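Local coordinates for protein putative solute-binding component of ABC transporter (Clostridium phytofermentans, PDB 4YS6) that binds beta-D-glucopyranose and probably serves as the carbohydrate-binding component of an ABC transporter, at residues P266-Q271 with G284-S289; I98-G103 with R125-S130. One frame throughout, in Å; residues are numbered along the deposited sequence.

Both contacts close loops, and the loops follow one another along the chain without overlap. Contact 2 comes first. It closes the stretch from I98-G103 to R125-S130, which holds helix 107-115 and strand 119-123, and ties together the loops that follow strands 95-98 and 119-123 of the larger sheet. Contact 1 closes a shorter loop around helix 275-282. It joins the edge strand 267-268 of the four-stranded sheet to the lead-in of strand 289-291, which belongs to the larger sheet. The two lie on opposite sides of the chain's centre, their centres 28 Å apart. Bound glucose sits near both: R125 of contact 2 holds it, and the side chain of Q271 of contact 1 comes within about 4 Å of it.

Contact 1: P266-Q271 with G284-S289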
loop_
_atom_site.group_PDB
_atom_site.type_symbol
_atom_site.label_atom_id
_atom_site.label_comp_id
_atom_site.label_asym_id
_atom_site.label_seq_id
_atom_site.Cartn_x
_atom_site.Cartn_y
_atom_site.Cartn_z
ATOM N N PRO A 266 -15.435 15.069 -6.657
ATOM C CA PRO A 266 -15.157 13.874 -7.446
ATOM C C PRO A 266 -15.240 12.580 -6.645
ATOM O O PRO A 266 -15.179 12.593 -5.410
ATOM C CB PRO A 266 -13.708 14.093 -7.924
ATOM C CG PRO A 266 -13.116 14.907 -6.869
ATOM C CD PRO A 266 -14.197 15.806 -6.343
ATOM N N ILE A 267 -15.350 11.470 -7.367
ATOM C CA ILE A 267 -15.006 10.169 -6.824
ATOM C C ILE A 267 -13.559 10.217 -6.356
ATOM O O ILE A 267 -12.682 10.697 -7.089
ATOM C CB ILE A 267 -15.153 9.044 -7.859
ATOM C CG1 ILE A 267 -16.576 8.966 -8.390
ATOM C CG2 ILE A 267 -14.719 7.718 -7.241
ATOM C CD1 ILE A 267 -16.690 8.139 -9.662
ATOM N N VAL A 268 -13.311 9.768 -5.125
ATOM C CA VAL A 268 -11.932 9.631 -4.620
ATOM C C VAL A 268 -11.772 8.252 -4.003
ATOM O O VAL A 268 -12.521 7.892 -3.096
ATOM C CB VAL A 268 -11.585 10.689 -3.562
ATOM C CG1 VAL A 268 -10.150 10.505 -3.066
ATOM C CG2 VAL A 268 -11.790 12.124 -4.123
ATOM N N THR A 269 -10.826 7.483 -4.531
ATOM C CA THR A 269 -10.522 6.141 -4.038
ATOM C C THR A 269 -9.373 6.172 -3.036
ATOM O O THR A 269 -8.746 7.208 -2.811
ATOM C CB THR A 269 -10.151 5.177 -5.186
ATOM O OG1 THR A 269 -8.951 5.611 -5.834
ATOM C CG2 THR A 269 -11.265 5.114 -6.213
ATOM N N GLY A 270 -9.081 5.022 -2.441
ATOM C CA GLY A 270 -7.982 4.904 -1.526
ATOM C C GLY A 270 -7.753 3.480 -1.096
ATOM O O GLY A 270 -8.290 2.532 -1.669
ATOM N N GLN A 271 -6.932 3.331 -0.075
ATOM C CA GLN A 271 -6.602 2.036 0.477
ATOM C C GLN A 271 -5.931 2.216 1.849
ATOM O O GLN A 271 -5.080 3.095 2.003
ATOM C CB GLN A 271 -5.699 1.288 -0.501
ATOM C CG GLN A 271 -5.014 0.119 0.053
ATOM C CD GLN A 271 -3.966 -0.477 -0.893
ATOM O OE1 GLN A 271 -3.667 -1.639 -0.772
ATOM N NE2 GLN A 271 -3.425 0.318 -1.850
ATOM N N GLY A 284 -18.174 12.622 3.726
ATOM C CA GLY A 284 -18.467 12.624 2.301
ATOM C C GLY A 284 -17.310 13.077 1.425
ATOM O O GLY A 284 -17.517 13.413 0.254
ATOM N N LYS A 285 -16.091 13.074 1.960
ATOM C CA LYS A 285 -14.944 13.605 1.215
ATOM C C LYS A 285 -14.087 12.524 0.540
ATOM O O LYS A 285 -13.233 12.826 -0.270
ATOM C CB LYS A 285 -14.039 14.429 2.123
ATOM C CG LYS A 285 -14.589 15.754 2.584
ATOM C CD LYS A 285 -13.522 16.439 3.421
ATOM C CE LYS A 285 -14.077 17.394 4.449
ATOM N NZ LYS A 285 -13.028 17.748 5.459
ATOM N N GLN A 286 -14.329 11.270 0.870
ATOM C CA GLN A 286 -13.665 10.163 0.196
ATOM C C GLN A 286 -14.730 9.097 -0.047
ATOM O O GLN A 286 -15.586 8.846 0.804
ATOM C CB GLN A 286 -12.510 9.629 1.021
ATOM C CG GLN A 286 -11.857 8.426 0.410
ATOM C CD GLN A 286 -10.506 8.108 1.001
ATOM O OE1 GLN A 286 -9.800 8.977 1.510
ATOM N NE2 GLN A 286 -10.123 6.854 0.895
ATOM N N SER A 287 -14.704 8.493 -1.221
ATOM C CA SER A 287 -15.776 7.571 -1.637
ATOM C C SER A 287 -15.688 6.185 -1.023
ATOM O O SER A 287 -16.699 5.581 -0.648
ATOM C CB SER A 287 -15.751 7.410 -3.164
ATOM O OG SER A 287 -15.868 8.668 -3.794
HETATM N N MSE A 288 -14.475 5.667 -0.990
HETATM C CA MSE A 288 -14.239 4.306 -0.549
HETATM C C MSE A 288 -12.780 4.162 -0.149
HETATM O O MSE A 288 -11.931 5.031 -0.447
HETATM C CB MSE A 288 -14.581 3.318 -1.666
HETATM C CG MSE A 288 -13.745 3.501 -2.919
HETATM SE SE MSE A 288 -11.970 2.648 -2.941
HETATM C CE MSE A 288 -12.402 0.976 -3.857
ATOM N N SER A 289 -12.494 3.060 0.532
ATOM C CA SER A 289 -11.147 2.668 0.792
ATOM C C SER A 289 -11.121 1.142 0.748
ATOM O O SER A 289 -12.109 0.493 0.398
ATOM C CB SER A 289 -10.641 3.239 2.127
ATOM O OG SER A 289 -9.236 3.019 2.310
HETATM O O HOH W 1 -15.229 11.382 -2.810
#
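P266-Q271 and K285-S289 run in roughly the same direction, 35° apart, and the CA atoms come nearest at G270 and S289, 4.5 Å apart. One backbone hydrogen bond joins the segments: S287 N gives to V268 O at 2.9 Å, in the carbonyl plane. S287 also faces the strand with its side chain. With chi1 at -56° S287 OG swings back beside its own backbone N, which brings it 3.5 Å from I267 CA. A water donates to P266 O and is also hydrogen-bonded to S287 OG. Further on, selenomethionine M288 lies alongside T269, both side chains pointing the same way, with M288 SE 3.8 Å from T269 CB. T269 OG1 bonds instead to C244 O. The extended Q286 chain lays its CG against V268 O. Within the same segment Q286 NE2 reaches M288 O at 2.9 Å, almost straight at 174°, though from above the carbonyl plane. Q286 NE2 and S289 OG both bond to D247 OD1. The contact fits the two-lobed periplasmic binding protein fold: it sets edge strand 267-268 of one lobe beside the chain returning from helix 275-282 to strand 289-291 of the larger sheet, one of the crossings between the lobes.

Contact 2: I98-G103 with R125-S130; sequences IASIEG and RLIMNS. With BGC (beta-D-glucopyranose), chain D.
R125 reaches S100 with its chain extended from CG to NE, after a first torsion (chi1 -59°) that sets CG anti to the carbonyl carbon. This sets the guanidinium between the S100 carbonyl and the sugar. I127 has a similar first torsion, and its CD1 ends against I98.

The guanidinium works by its edge. R125 NH1 gives a nearly straight hydrogen bond to S100 O, 2.9 Å long at 171°. The oxygen lies in the guanidinium plane, while the donor is tilted 26° from the carbonyl plane. The other two nitrogens hold glucose: R125 NE bonds to glucose O1 at 2.9 Å and R125 NH2 to the ring oxygen, glucose O5, at 3.0 Å. Three bonds at separate nitrogens fix the rotation of the group, and the S100 carbonyl acts as a second-shell support for a sugar-binding residue. D176 forms a long, weak ion pair with R125 and also bonds to the glucose.

Behind the arginine, a water bridges the backbones. It donates to I98 O and R125 O, and accepts from S100 N at 2.8 Å. I127 crosses I98 at about a right angle, with I127 CD1 4.0 Å from I98 CB. L110 of helix 107-115 touches both isoleucines. Farther along, M128 N gives to G103 O at 2.8 Å; the donor stands above the carbonyl plane. M128 CB lies 3.7 Å from G103 O, while the rest of the side chain bends away.

Both segments are loops just after parallel strands, 95-98 and 119-123. Placing ligand-binding side chains at such carboxy-terminal strand ends is characteristic of periplasmic sugar-binding proteins. Here the joined loops form part of the glucose pocket, which D124, D272, N246, K292 and R50 help to complete.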
loop_
_atom_site.group_PDB
_atom_site.type_symbol
_atom_site.label_atom_id
_atom_site.label_comp_id
_atom_site.label_asym_id
_atom_site.label_seq_id
_atom_site.Cartn_x
_atom_site.Cartn_y
_atom_site.Cartn_z
ATOM N N ILE A 98 11.159 -8.002 6.659
ATOM C CA ILE A 98 11.513 -6.675 6.166
ATOM C C ILE A 98 10.461 -6.080 5.280
ATOM O O ILE A 98 10.110 -6.652 4.253
ATOM C CB ILE A 98 12.854 -6.692 5.372
ATOM C CG1 ILE A 98 13.986 -7.168 6.271
ATOM C CG2 ILE A 98 13.165 -5.320 4.798
ATOM C CD1 ILE A 98 15.217 -7.461 5.547
ATOM N N ALA A 99 9.968 -4.912 5.686
ATOM C CA ALA A 99 9.096 -4.091 4.866
ATOM C C ALA A 99 9.949 -2.950 4.299
ATOM O O ALA A 99 10.212 -1.957 4.974
ATOM C CB ALA A 99 7.937 -3.560 5.671
ATOM N N SER A 100 10.432 -3.133 3.080
ATOM C CA SER A 100 11.454 -2.269 2.508
ATOM C C SER A 100 10.904 -0.927 2.056
ATOM O O SER A 100 9.756 -0.819 1.623
ATOM C CB SER A 100 12.126 -2.981 1.329
ATOM O OG SER A 100 11.203 -3.231 0.308
ATOM N N ILE A 101 11.729 0.110 2.172
ATOM C CA ILE A 101 11.372 1.424 1.656
ATOM C C ILE A 101 11.482 1.396 0.146
ATOM O O ILE A 101 10.524 1.719 -0.566
ATOM C CB ILE A 101 12.267 2.510 2.237
ATOM C CG1 ILE A 101 12.087 2.580 3.761
ATOM C CG2 ILE A 101 11.919 3.873 1.647
ATOM C CD1 ILE A 101 13.176 3.310 4.439
ATOM N N GLU A 102 12.658 0.988 -0.326
ATOM C CA GLU A 102 12.937 0.859 -1.748
ATOM C C GLU A 102 13.279 -0.598 -2.036
ATOM O O GLU A 102 14.234 -1.129 -1.491
ATOM C CB GLU A 102 14.088 1.768 -2.171
ATOM C CG GLU A 102 13.701 3.232 -2.222
ATOM C CD GLU A 102 14.818 4.119 -2.754
ATOM O OE1 GLU A 102 15.833 3.577 -3.249
ATOM O OE2 GLU A 102 14.677 5.360 -2.677
ATOM N N GLY A 103 12.492 -1.229 -2.896
ATOM C CA GLY A 103 12.619 -2.664 -3.134
ATOM C C GLY A 103 13.974 -3.158 -3.604
ATOM O O GLY A 103 14.358 -4.284 -3.286
ATOM N N ARG A 125 5.673 -5.458 0.874
ATOM C CA ARG A 125 6.363 -5.020 -0.337
ATOM C C ARG A 125 7.402 -6.030 -0.764
ATOM O O ARG A 125 8.133 -6.554 0.066
ATOM C CB ARG A 125 7.056 -3.685 -0.096
ATOM C CG ARG A 125 6.074 -2.592 0.327
ATOM C CD ARG A 125 6.830 -1.403 0.873
ATOM N NE ARG A 125 5.933 -0.258 1.107
ATOM C CZ ARG A 125 6.337 0.930 1.557
ATOM N NH1 ARG A 125 7.600 1.138 1.867
ATOM N NH2 ARG A 125 5.469 1.921 1.699
ATOM N N LEU A 126 7.491 -6.306 -2.051
ATOM C CA LEU A 126 8.440 -7.297 -2.510
ATOM C C LEU A 126 9.870 -6.705 -2.593
ATOM O O LEU A 126 10.076 -5.583 -3.054
ATOM C CB LEU A 126 7.976 -7.864 -3.846
ATOM C CG LEU A 126 8.771 -9.041 -4.403
ATOM C CD1 LEU A 126 8.764 -10.231 -3.468
ATOM C CD2 LEU A 126 8.261 -9.421 -5.795
ATOM N N ILE A 127 10.842 -7.480 -2.125
ATOM C CA ILE A 127 12.264 -7.128 -2.210
ATOM C C ILE A 127 12.786 -7.629 -3.546
ATOM O O ILE A 127 12.582 -8.797 -3.882
ATOM C CB ILE A 127 13.044 -7.737 -1.035
ATOM C CG1 ILE A 127 12.619 -7.050 0.268
ATOM C CG2 ILE A 127 14.550 -7.624 -1.246
ATOM C CD1 ILE A 127 13.053 -7.775 1.517
HETATM N N MSE A 128 13.393 -6.727 -4.319
HETATM C CA MSE A 128 13.690 -6.939 -5.734
HETATM C C MSE A 128 15.167 -7.233 -6.008
HETATM O O MSE A 128 16.053 -6.765 -5.281
HETATM C CB MSE A 128 13.272 -5.695 -6.559
HETATM C CG MSE A 128 11.901 -5.156 -6.332
HETATM SE SE MSE A 128 10.509 -6.479 -6.649
HETATM C CE MSE A 128 10.620 -6.523 -8.605
ATOM N N ASN A 129 15.431 -7.964 -7.090
ATOM C CA ASN A 129 16.788 -8.227 -7.555
ATOM C C ASN A 129 17.706 -8.768 -6.491
ATOM O O ASN A 129 18.863 -8.352 -6.390
ATOM C CB ASN A 129 17.415 -6.961 -8.126
ATOM C CG ASN A 129 16.810 -6.562 -9.426
ATOM O OD1 ASN A 129 16.211 -7.386 -10.118
ATOM N ND2 ASN A 129 16.983 -5.297 -9.795
ATOM N N SER A 130 17.182 -9.688 -5.691
ATOM C CA SER A 130 17.964 -10.382 -4.677
ATOM C C SER A 130 17.617 -11.842 -4.656
ATOM O O SER A 130 16.448 -12.175 -4.696
ATOM C CB SER A 130 17.708 -9.791 -3.291
ATOM O OG SER A 130 18.362 -10.571 -2.295
HETATM C C2 BGC D . 1.230 -0.633 0.994
HETATM C C3 BGC D . 0.055 0.270 1.184
HETATM C C4 BGC D . 0.421 1.558 1.792
HETATM C C5 BGC D . 1.547 2.233 1.072
HETATM C C6 BGC D . 2.095 3.450 1.788
HETATM C C1 BGC D . 2.277 0.070 0.108
HETATM O O1 BGC D . 3.334 -0.645 -0.078
HETATM O O2 BGC D . 0.821 -1.840 0.363
HETATM O O3 BGC D . -0.906 -0.466 2.032
HETATM O O4 BGC D . -0.684 2.496 1.753
HETATM O O5 BGC D . 2.635 1.268 0.947
HETATM O O6 BGC D . 2.310 3.202 3.168
HETATM O O HOH W 2 9.972 -5.576 1.722
#